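Local coordinates for prenyltransference for protein (Lavandula lanata, PDB 5HC8), which probably joins two dimethylallyl diphosphate units in a head-to-middle condensation, making lavandulyl diphosphate as a prenyltransferase of the cis-prenyltransferase family, at residues N14-I19 / L55-L60; V149-K154 / A172-H177; F210-F215 / R238-G243. All blocks are in the same frame, centred on the assembly; numbering follows the deposited sequence.

Contacts 1 and 3 belong to the same parallel sheet, the first joining two of its inner strands and the second closing over strand 212-215 at its edge within the chain; their centres lie about 15 Å apart and their nearest atoms about 7 Å. Asp189 ties both together, bonding to His15 of one and Arg240 of the other. Contact 2 stands apart, about 23 Å and 25 Å from the other two between centres; like contact 3 it touches the second subunit, here through its helices. Each strand contact also touches ligand: Ile19 of contact 1 lines the diphosphate analogue's pocket in its own chain, whereas residues 238-243 of contact 3 reach the analogue held by the second subunit.

Contact 1 (N14-I19 / L55-L60); sequences NHVAII and LGIKLL
The carbonyl O of Asn14 takes two backbone N-H groups at once, a sound one from Leu59 N at 2.8 Å and a weak, bent one from Lys58 N. Two residues on, Val16 N donates to Leu59 O over 2.9 Å, and the pairs His15-Leu59 and Val16-Leu60 start the parallel ladder between strands 15-19 and 59-65. The chain between the strands runs through helices 23-30 and 34-54, a beta-alpha-beta crossover, and Gly56 ends the second helix in a Schellman motif whose positive phi suits a residue without a side chain. On one face of the sheet Leu59 CD2 sits squarely over the centre of the His15 ring, 3.4 Å from its centroid, a CH-pi contact. With CG anti to the backbone N (chi1 179°), the ring lies alongside the leucine, and its NE2 is bonded to Thr61 OG1. An alanine here is likely to strip the cover from Leu59 CD2 and leave Thr61 OG1 without its ring partner. The other face is purely aliphatic: Val16 CG2 meets Ile57 CD1 at 3.8 Å, roughly at right angles, while Leu60 CD1 is 4.0 Å from Val16 CB; Ile57 and Leu60 also pack on helix 34-54, and Val16 on Ile192. At the partly exposed end Asn14 and Lys58 run side by side, and NZ makes a weak bond to OD1 at 3.3 Å. The contact thus grades from the polar pair Asn14-Lys58 to buried hydrocarbon, the backbone bonds setting the register while a histidine gives the interior a flat surface whose NE2 still finds a hydroxyl partner.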
loop_
_atom_site.group_PDB
_atom_site.type_symbol
_atom_site.label_atom_id
_atom_site.label_comp_id
_atom_site.label_asym_id
_atom_site.label_seq_id
_atom_site.Cartn_x
_atom_site.Cartn_y
_atom_site.Cartn_z
ATOM N N ASN A 14 -4.283 -15.053 9.471
ATOM C CA ASN A 14 -5.675 -15.222 9.180
ATOM C C ASN A 14 -5.945 -15.062 7.664
ATOM O O ASN A 14 -6.691 -15.859 7.064
ATOM C CB ASN A 14 -6.540 -14.212 9.934
ATOM C CG ASN A 14 -6.562 -14.476 11.419
ATOM O OD1 ASN A 14 -6.521 -15.614 11.844
ATOM N ND2 ASN A 14 -6.543 -13.436 12.194
ATOM N N HIS A 15 -5.411 -13.991 7.095
ATOM C CA HIS A 15 -5.695 -13.660 5.674
ATOM C C HIS A 15 -4.388 -13.621 4.928
ATOM O O HIS A 15 -3.470 -12.851 5.306
ATOM C CB HIS A 15 -6.413 -12.302 5.620
ATOM C CG HIS A 15 -6.758 -11.795 4.263
ATOM N ND1 HIS A 15 -7.369 -10.554 4.080
ATOM C CD2 HIS A 15 -6.566 -12.307 3.028
ATOM C CE1 HIS A 15 -7.543 -10.344 2.781
ATOM N NE2 HIS A 15 -7.097 -11.407 2.131
ATOM N N VAL A 16 -4.295 -14.454 3.877
ATOM C CA VAL A 16 -3.144 -14.408 2.938
ATOM C C VAL A 16 -3.648 -13.970 1.570
ATOM O O VAL A 16 -4.673 -14.539 1.099
ATOM C CB VAL A 16 -2.404 -15.795 2.841
ATOM C CG1 VAL A 16 -1.249 -15.753 1.802
ATOM C CG2 VAL A 16 -1.857 -16.169 4.214
ATOM N N ALA A 17 -2.951 -13.008 0.927
ATOM C CA ALA A 17 -3.314 -12.576 -0.397
ATOM C C ALA A 17 -2.184 -12.750 -1.329
ATOM O O ALA A 17 -1.049 -12.488 -0.982
ATOM C CB ALA A 17 -3.776 -11.094 -0.425
ATOM N N ILE A 18 -2.514 -13.101 -2.564
ATOM C CA ILE A 18 -1.534 -13.352 -3.582
ATOM C C ILE A 18 -1.712 -12.552 -4.861
ATOM O O ILE A 18 -2.785 -12.538 -5.445
ATOM C CB ILE A 18 -1.549 -14.851 -4.002
ATOM C CG1 ILE A 18 -1.294 -15.739 -2.768
ATOM C CG2 ILE A 18 -0.487 -15.108 -5.043
ATOM C CD1 ILE A 18 -1.295 -17.240 -3.048
ATOM N N ILE A 19 -0.665 -11.851 -5.254
ATOM C CA ILE A 19 -0.588 -11.198 -6.571
ATOM C C ILE A 19 0.136 -12.083 -7.564
ATOM O O ILE A 19 1.333 -12.305 -7.460
ATOM C CB ILE A 19 0.132 -9.826 -6.453
ATOM C CG1 ILE A 19 -0.630 -8.894 -5.518
ATOM C CG2 ILE A 19 0.341 -9.147 -7.787
ATOM C CD1 ILE A 19 0.047 -7.559 -5.302
ATOM N N LEU A 55 -3.359 -25.598 6.083
ATOM C CA LEU A 55 -2.526 -24.864 7.031
ATOM C C LEU A 55 -3.345 -24.079 8.054
ATOM O O LEU A 55 -2.806 -23.477 8.947
ATOM C CB LEU A 55 -1.588 -23.913 6.289
ATOM C CG LEU A 55 -0.436 -24.530 5.522
ATOM C CD1 LEU A 55 0.107 -23.522 4.561
ATOM C CD2 LEU A 55 0.710 -25.026 6.403
ATOM N N GLY A 56 -4.659 -24.054 7.922
ATOM C CA GLY A 56 -5.450 -23.321 8.887
ATOM C C GLY A 56 -5.542 -21.837 8.595
ATOM O O GLY A 56 -5.934 -21.067 9.451
ATOM N N ILE A 57 -5.196 -21.422 7.389
ATOM C CA ILE A 57 -5.454 -20.037 6.982
ATOM C C ILE A 57 -7.004 -19.864 6.850
ATOM O O ILE A 57 -7.693 -20.738 6.413
ATOM C CB ILE A 57 -4.717 -19.746 5.683
ATOM C CG1 ILE A 57 -3.193 -19.730 5.916
ATOM C CG2 ILE A 57 -5.213 -18.435 5.023
ATOM C CD1 ILE A 57 -2.421 -19.872 4.639
ATOM N N LYS A 58 -7.512 -18.746 7.291
ATOM C CA LYS A 58 -8.930 -18.490 7.347
ATOM C C LYS A 58 -9.453 -17.823 6.085
ATOM O O LYS A 58 -10.551 -18.076 5.686
ATOM C CB LYS A 58 -9.271 -17.675 8.555
ATOM C CG LYS A 58 -9.024 -18.449 9.855
ATOM C CD LYS A 58 -9.264 -17.562 11.035
ATOM C CE LYS A 58 -9.030 -18.313 12.358
ATOM N NZ LYS A 58 -8.855 -17.313 13.459
ATOM N N LEU A 59 -8.631 -17.012 5.453
ATOM C CA LEU A 59 -8.987 -16.448 4.169
ATOM C C LEU A 59 -7.798 -16.397 3.224
ATOM O O LEU A 59 -6.742 -15.910 3.589
ATOM C CB LEU A 59 -9.627 -15.050 4.443
ATOM C CG LEU A 59 -9.640 -14.174 3.175
ATOM C CD1 LEU A 59 -10.534 -14.779 2.138
ATOM C CD2 LEU A 59 -10.076 -12.779 3.584
ATOM N N LEU A 60 -7.964 -16.941 2.029
ATOM C CA LEU A 60 -6.971 -16.827 0.953
ATOM C C LEU A 60 -7.597 -16.001 -0.172
ATOM O O LEU A 60 -8.672 -16.366 -0.687
ATOM C CB LEU A 60 -6.674 -18.139 0.336
ATOM C CG LEU A 60 -5.566 -18.082 -0.730
ATOM C CD1 LEU A 60 -4.202 -17.811 -0.075
ATOM C CD2 LEU A 60 -5.522 -19.333 -1.561
#

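Contact 2 (V149-K154 / A172-H177); sequences VEAARK and ATFEQH
Ala151 CB meets the Phe174 ring and the backbone of His177 where the short helix 171-176 packs on helix 144-160, two helices outside the central parallel sheet of this cis-prenyltransferase-like fold. This is the tight part. The methyl lies 3.9 Å from Phe174 CE1 and 3.5 Å from His177 O, and the two CA atoms of Ala151 and His177 approach to 4.8 Å, a closeness that a small residue such as alanine permits. Phe174 has CG anti to the backbone N (chi1 -160°), which swings its ring over to helix 144-160, where CZ also comes near Ala152 N. The ring is further stacked with Trp206 and packs on Ala152 of the second subunit, so the same aromatic serves the chain's interior and the dimer interface. The other side is looser and wetter. Lys154, an exposed residue, lays its aliphatic CB 4.1 Å from His177 CD2 and then bends at its last torsion, bringing NZ back to Glu150 OE2 in a 2.8 Å salt bridge that uses the anti lone pair of the carboxylate oxygen. A water that accepts from Lys154 NZ at 2.7 Å donates a longer bond to His177 O, a water-mediated link between the two segments. Histidine suits its place because both ring nitrogens are used: NE2 is bonded to Lys158 NZ, and ND1 donates to Thr173 O at 2.8 Å, with that oxygen close to the ring plane.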
loop_
_atom_site.group_PDB
_atom_site.type_symbol
_atom_site.label_atom_id
_atom_site.label_comp_id
_atom_site.label_asym_id
_atom_site.label_seq_id
_atom_site.Cartn_x
_atom_site.Cartn_y
_atom_site.Cartn_z
ATOM N N VAL A 149 -12.846 4.543 -3.775
ATOM C CA VAL A 149 -13.756 5.571 -4.348
ATOM C C VAL A 149 -15.204 5.099 -4.209
ATOM O O VAL A 149 -16.061 5.862 -3.804
ATOM C CB VAL A 149 -13.422 5.852 -5.829
ATOM C CG1 VAL A 149 -14.498 6.738 -6.488
ATOM C CG2 VAL A 149 -12.067 6.528 -5.986
ATOM N N GLU A 150 -15.441 3.832 -4.463
ATOM C CA GLU A 150 -16.784 3.257 -4.414
ATOM C C GLU A 150 -17.314 3.208 -2.967
ATOM O O GLU A 150 -18.521 3.523 -2.694
ATOM C CB GLU A 150 -16.816 1.893 -5.075
ATOM C CG GLU A 150 -18.102 1.111 -4.887
ATOM C CD GLU A 150 -19.331 1.817 -5.499
ATOM O OE1 GLU A 150 -19.114 2.665 -6.389
ATOM O OE2 GLU A 150 -20.493 1.550 -5.065
ATOM N N ALA A 151 -16.449 2.878 -2.026
ATOM C CA ALA A 151 -16.753 3.093 -0.603
ATOM C C ALA A 151 -17.125 4.545 -0.261
ATOM O O ALA A 151 -18.140 4.802 0.468
ATOM C CB ALA A 151 -15.624 2.609 0.297
ATOM N N ALA A 152 -16.315 5.480 -0.737
ATOM C CA ALA A 152 -16.563 6.900 -0.575
ATOM C C ALA A 152 -17.955 7.329 -1.167
ATOM O O ALA A 152 -18.703 8.095 -0.504
ATOM C CB ALA A 152 -15.412 7.723 -1.132
ATOM N N ARG A 153 -18.307 6.761 -2.312
ATOM C CA ARG A 153 -19.553 7.090 -2.976
ATOM C C ARG A 153 -20.686 6.565 -2.121
ATOM O O ARG A 153 -21.630 7.299 -1.850
ATOM C CB ARG A 153 -19.662 6.472 -4.352
ATOM C CG ARG A 153 -18.756 7.073 -5.396
ATOM C CD ARG A 153 -19.096 6.566 -6.786
ATOM N NE ARG A 153 -18.109 7.044 -7.754
ATOM C CZ ARG A 153 -18.367 7.410 -9.012
ATOM N NH1 ARG A 153 -19.612 7.380 -9.477
ATOM N NH2 ARG A 153 -17.369 7.829 -9.811
ATOM N N LYS A 154 -20.598 5.291 -1.705
ATOM C CA LYS A 154 -21.658 4.673 -0.838
ATOM C C LYS A 154 -21.861 5.428 0.460
ATOM O O LYS A 154 -23.013 5.599 0.927
ATOM C CB LYS A 154 -21.369 3.196 -0.512
ATOM C CG LYS A 154 -21.462 2.179 -1.602
ATOM C CD LYS A 154 -20.961 0.834 -1.039
ATOM C CE LYS A 154 -21.420 -0.414 -1.786
ATOM N NZ LYS A 154 -20.970 -0.450 -3.195
ATOM N N ALA A 172 -13.729 2.369 10.953
ATOM C CA ALA A 172 -14.579 1.228 10.923
ATOM C C ALA A 172 -15.737 1.422 9.962
ATOM O O ALA A 172 -16.183 0.514 9.275
ATOM C CB ALA A 172 -15.089 0.918 12.351
ATOM N N THR A 173 -16.277 2.630 9.917
ATOM C CA THR A 173 -17.371 2.871 8.962
ATOM C C THR A 173 -16.869 2.747 7.518
ATOM O O THR A 173 -17.476 2.137 6.651
ATOM C CB THR A 173 -17.951 4.298 9.212
ATOM O OG1 THR A 173 -18.492 4.316 10.557
ATOM C CG2 THR A 173 -19.047 4.585 8.211
ATOM N N PHE A 174 -15.672 3.261 7.312
ATOM C CA PHE A 174 -15.123 3.250 5.958
ATOM C C PHE A 174 -14.870 1.828 5.523
ATOM O O PHE A 174 -15.314 1.388 4.475
ATOM C CB PHE A 174 -13.910 4.184 5.880
ATOM C CG PHE A 174 -13.596 4.584 4.477
ATOM C CD1 PHE A 174 -12.921 3.716 3.659
ATOM C CD2 PHE A 174 -14.085 5.772 3.961
ATOM C CE1 PHE A 174 -12.668 4.049 2.347
ATOM C CE2 PHE A 174 -13.819 6.126 2.634
ATOM C CZ PHE A 174 -13.163 5.227 1.823
ATOM N N GLU A 175 -14.375 1.027 6.452
ATOM C CA GLU A 175 -14.127 -0.385 6.246
ATOM C C GLU A 175 -15.368 -1.171 5.870
ATOM O O GLU A 175 -15.353 -2.030 4.997
ATOM C CB GLU A 175 -13.460 -0.842 7.559
ATOM C CG GLU A 175 -12.957 -2.246 7.814
ATOM C CD GLU A 175 -11.604 -2.472 7.266
ATOM O OE1 GLU A 175 -10.543 -2.039 7.827
ATOM O OE2 GLU A 175 -11.662 -3.079 6.193
ATOM N N GLN A 176 -16.524 -0.850 6.468
ATOM C CA GLN A 176 -17.745 -1.646 6.185
ATOM C C GLN A 176 -18.339 -1.363 4.798
ATOM O O GLN A 176 -19.230 -2.052 4.329
ATOM C CB GLN A 176 -18.885 -1.306 7.184
ATOM C CG GLN A 176 -18.585 -1.413 8.666
ATOM C CD GLN A 176 -19.596 -0.569 9.497
ATOM O OE1 GLN A 176 -20.719 -0.277 9.040
ATOM N NE2 GLN A 176 -19.193 -0.163 10.701
ATOM N N HIS A 177 -17.792 -0.368 4.099
ATOM C CA HIS A 177 -18.266 -0.065 2.725
ATOM C C HIS A 177 -17.328 -0.476 1.602
ATOM O O HIS A 177 -17.653 -0.288 0.417
ATOM C CB HIS A 177 -18.567 1.430 2.708
ATOM C CG HIS A 177 -19.749 1.774 3.560
ATOM N ND1 HIS A 177 -19.633 2.198 4.865
ATOM C CD2 HIS A 177 -21.081 1.656 3.310
ATOM C CE1 HIS A 177 -20.847 2.386 5.369
ATOM N NE2 HIS A 177 -21.736 2.070 4.441
HETATM O O HOH W 1 -18.514 -1.390 -2.437
#

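Contact 3 (F210-F215 / R238-G243). With ISY (3-methylbut-3-enylsulfanyl(phosphonooxy)phosphinic acid), chain F.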
loop_
_atom_site.group_PDB
_atom_site.type_symbol
_atom_site.label_atom_id
_atom_site.label_comp_id
_atom_site.label_asym_id
_atom_site.label_seq_id
_atom_site.Cartn_x
_atom_site.Cartn_y
_atom_site.Cartn_z
ATOM N N PHE A 210 -0.567 -2.664 7.659
ATOM C CA PHE A 210 0.384 -3.495 8.478
ATOM C C PHE A 210 0.685 -4.830 7.915
ATOM O O PHE A 210 1.391 -5.607 8.533
ATOM C CB PHE A 210 -0.065 -3.555 9.964
ATOM C CG PHE A 210 -0.054 -2.157 10.637
ATOM C CD1 PHE A 210 1.140 -1.574 11.008
ATOM C CD2 PHE A 210 -1.227 -1.476 10.808
ATOM C CE1 PHE A 210 1.167 -0.315 11.589
ATOM C CE2 PHE A 210 -1.219 -0.199 11.376
ATOM C CZ PHE A 210 -0.038 0.355 11.757
ATOM N N THR A 211 0.122 -5.153 6.748
ATOM C CA THR A 211 0.471 -6.342 6.033
ATOM C C THR A 211 1.998 -6.543 5.787
ATOM O O THR A 211 2.743 -5.632 5.429
ATOM C CB THR A 211 -0.203 -6.258 4.670
ATOM O OG1 THR A 211 -1.605 -5.978 4.862
ATOM C CG2 THR A 211 0.001 -7.519 3.858
ATOM N N GLU A 212 2.464 -7.753 6.068
ATOM C CA GLU A 212 3.833 -8.172 5.717
ATOM C C GLU A 212 3.865 -8.472 4.250
ATOM O O GLU A 212 3.014 -9.225 3.743
ATOM C CB GLU A 212 4.196 -9.411 6.558
ATOM C CG GLU A 212 4.330 -9.084 8.032
ATOM C CD GLU A 212 5.500 -8.156 8.340
ATOM O OE1 GLU A 212 6.468 -8.161 7.592
ATOM O OE2 GLU A 212 5.426 -7.397 9.300
ATOM N N PHE A 213 4.837 -7.906 3.545
ATOM C CA PHE A 213 5.038 -8.188 2.136
ATOM C C PHE A 213 6.142 -9.239 1.928
ATOM O O PHE A 213 7.195 -9.204 2.582
ATOM C CB PHE A 213 5.467 -6.925 1.407
ATOM C CG PHE A 213 4.484 -5.779 1.471
ATOM C CD1 PHE A 213 3.149 -5.970 1.696
ATOM C CD2 PHE A 213 4.922 -4.523 1.310
ATOM C CE1 PHE A 213 2.261 -4.890 1.682
ATOM C CE2 PHE A 213 4.062 -3.435 1.307
ATOM C CZ PHE A 213 2.722 -3.613 1.458
ATOM N N TYR A 214 5.868 -10.176 1.039
ATOM C CA TYR A 214 6.799 -11.154 0.600
ATOM C C TYR A 214 6.873 -11.194 -0.915
ATOM O O TYR A 214 5.887 -11.422 -1.598
ATOM C CB TYR A 214 6.350 -12.485 1.135
ATOM C CG TYR A 214 7.215 -13.682 0.722
ATOM C CD1 TYR A 214 8.364 -14.009 1.408
ATOM C CD2 TYR A 214 6.874 -14.462 -0.393
ATOM C CE1 TYR A 214 9.141 -15.095 1.034
ATOM C CE2 TYR A 214 7.638 -15.522 -0.791
ATOM C CZ TYR A 214 8.736 -15.866 -0.072
ATOM O OH TYR A 214 9.426 -16.972 -0.462
ATOM N N PHE A 215 8.058 -10.935 -1.443
ATOM C CA PHE A 215 8.278 -10.876 -2.873
ATOM C C PHE A 215 9.195 -12.024 -3.274
ATOM O O PHE A 215 10.231 -12.189 -2.657
ATOM C CB PHE A 215 8.939 -9.560 -3.211
ATOM C CG PHE A 215 8.144 -8.358 -2.812
ATOM C CD1 PHE A 215 7.096 -7.924 -3.560
ATOM C CD2 PHE A 215 8.487 -7.619 -1.647
ATOM C CE1 PHE A 215 6.347 -6.819 -3.175
ATOM C CE2 PHE A 215 7.731 -6.504 -1.303
ATOM C CZ PHE A 215 6.661 -6.123 -2.046
ATOM N N ARG A 238 8.963 -12.908 10.807
ATOM C CA ARG A 238 8.820 -11.440 10.939
ATOM C C ARG A 238 8.438 -11.001 12.391
ATOM O O ARG A 238 7.608 -11.632 13.044
ATOM C CB ARG A 238 7.719 -10.881 10.038
ATOM C CG ARG A 238 7.677 -11.337 8.565
ATOM C CD ARG A 238 8.781 -10.692 7.815
ATOM N NE ARG A 238 8.829 -11.166 6.452
ATOM C CZ ARG A 238 8.331 -10.547 5.382
ATOM N NH1 ARG A 238 7.652 -9.400 5.436
ATOM N NH2 ARG A 238 8.522 -11.107 4.217
ATOM N N TYR A 239 9.031 -9.896 12.836
ATOM C CA TYR A 239 8.606 -9.189 14.057
ATOM C C TYR A 239 7.666 -8.071 13.619
ATOM O O TYR A 239 8.092 -7.205 12.853
ATOM C CB TYR A 239 9.781 -8.586 14.877
ATOM C CG TYR A 239 9.220 -7.750 16.018
ATOM C CD1 TYR A 239 8.688 -8.363 17.162
ATOM C CD2 TYR A 239 9.118 -6.347 15.902
ATOM C CE1 TYR A 239 8.119 -7.606 18.180
ATOM C CE2 TYR A 239 8.548 -5.581 16.907
ATOM C CZ TYR A 239 8.054 -6.209 18.045
ATOM O OH TYR A 239 7.489 -5.428 19.028
ATOM N N ARG A 240 6.415 -8.108 14.099
ATOM C CA ARG A 240 5.374 -7.090 13.780
ATOM C C ARG A 240 5.186 -6.178 15.009
ATOM O O ARG A 240 4.771 -6.630 16.089
ATOM C CB ARG A 240 4.034 -7.763 13.391
ATOM C CG ARG A 240 4.114 -9.032 12.487
ATOM C CD ARG A 240 2.713 -9.572 12.120
ATOM N NE ARG A 240 2.002 -8.656 11.196
ATOM C CZ ARG A 240 0.743 -8.802 10.742
ATOM N NH1 ARG A 240 -0.051 -9.812 11.146
ATOM N NH2 ARG A 240 0.253 -7.913 9.894
ATOM N N GLY A 241 5.535 -4.906 14.876
ATOM C CA GLY A 241 5.429 -3.973 16.012
ATOM C C GLY A 241 4.205 -3.048 15.937
ATOM O O GLY A 241 3.894 -2.379 16.946
ATOM N N PHE A 242 3.529 -2.996 14.768
ATOM C CA PHE A 242 2.357 -2.086 14.551
ATOM C C PHE A 242 2.537 -0.581 15.012
ATOM O O PHE A 242 1.542 0.024 15.477
ATOM C CB PHE A 242 1.066 -2.655 15.237
ATOM C CG PHE A 242 0.724 -4.103 14.871
ATOM C CD1 PHE A 242 0.044 -4.408 13.689
ATOM C CD2 PHE A 242 1.046 -5.171 15.756
ATOM C CE1 PHE A 242 -0.271 -5.742 13.371
ATOM C CE2 PHE A 242 0.718 -6.504 15.450
ATOM C CZ PHE A 242 0.060 -6.791 14.254
ATOM N N GLY A 243 3.762 0.005 14.893
ATOM C CA GLY A 243 4.092 1.468 15.260
ATOM C C GLY A 243 4.538 1.789 16.720
ATOM O O GLY A 243 5.198 2.831 17.077
HETATM P P1 ISY F . 6.483 -0.755 12.741
HETATM O O2 ISY F . 6.400 0.892 12.907
HETATM P P3 ISY F . 7.575 1.928 13.079
HETATM O O4 ISY F . 7.870 -1.200 12.131
HETATM O O5 ISY F . 5.294 -1.356 11.939
HETATM O O6 ISY F . 6.380 -1.277 14.167
HETATM O O7 ISY F . 8.687 1.344 13.873
HETATM O O8 ISY F . 6.950 3.310 13.586
HETATM S S9 ISY F . 8.363 2.155 11.108
HETATM C C10 ISY F . 7.225 3.345 10.439
HETATM C C11 ISY F . 8.102 4.567 10.335
HETATM C C12 ISY F . 7.647 5.911 10.830
HETATM C C13 ISY F . 8.545 7.051 10.677
HETATM C C14 ISY F . 6.413 6.065 11.638
HETATM O O HOH W 2 3.088 -6.052 10.519
#
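Phe213 O is gripped by both terminal nitrogens of Arg238, NH1 at 2.9 Å and NH2 at 2.8 Å, which come in the guanidinium plane but from above the carbonyl plane, both over the same face. NH1 also forms a salt bridge at 2.8 Å to Glu212 OE1, which accepts on its anti lone pair, the carboxylate standing nearly perpendicular to the guanidinium. Further along, Arg240, bent at chi3 (69°), turns NH2 to Phe210 O, a 2.9 Å bond that again arrives above the carbonyl plane. A water donates to both Phe210 O and Glu212 OE2 and accepts from Arg240 NE, filling the corner between the charges. These bonds lash the loop that follows helix 225-237 along strand 212-215, an edge strand of the parallel sheet within this chain, in roughly the reverse direction. Next comes an aromatic pair: the edge of Phe242 points toward the face of Phe210 in an offset edge-to-face arrangement, planes at 63°, and Phe242 CZ also lies over the Arg240 guanidinium. Beyond it Gly243 N donates to O6 of the diphosphate analogue at 3.0 Å, at a positive phi that glycine adopts easily. In the second shell, Asp189 holds Arg240 NH1 and Ser234 OG holds Arg238 NH2. Arg199 of the second subunit binds both Glu212 OE2 and the analogue, while Asn69 of that subunit bonds to Gly243 O and to the analogue too.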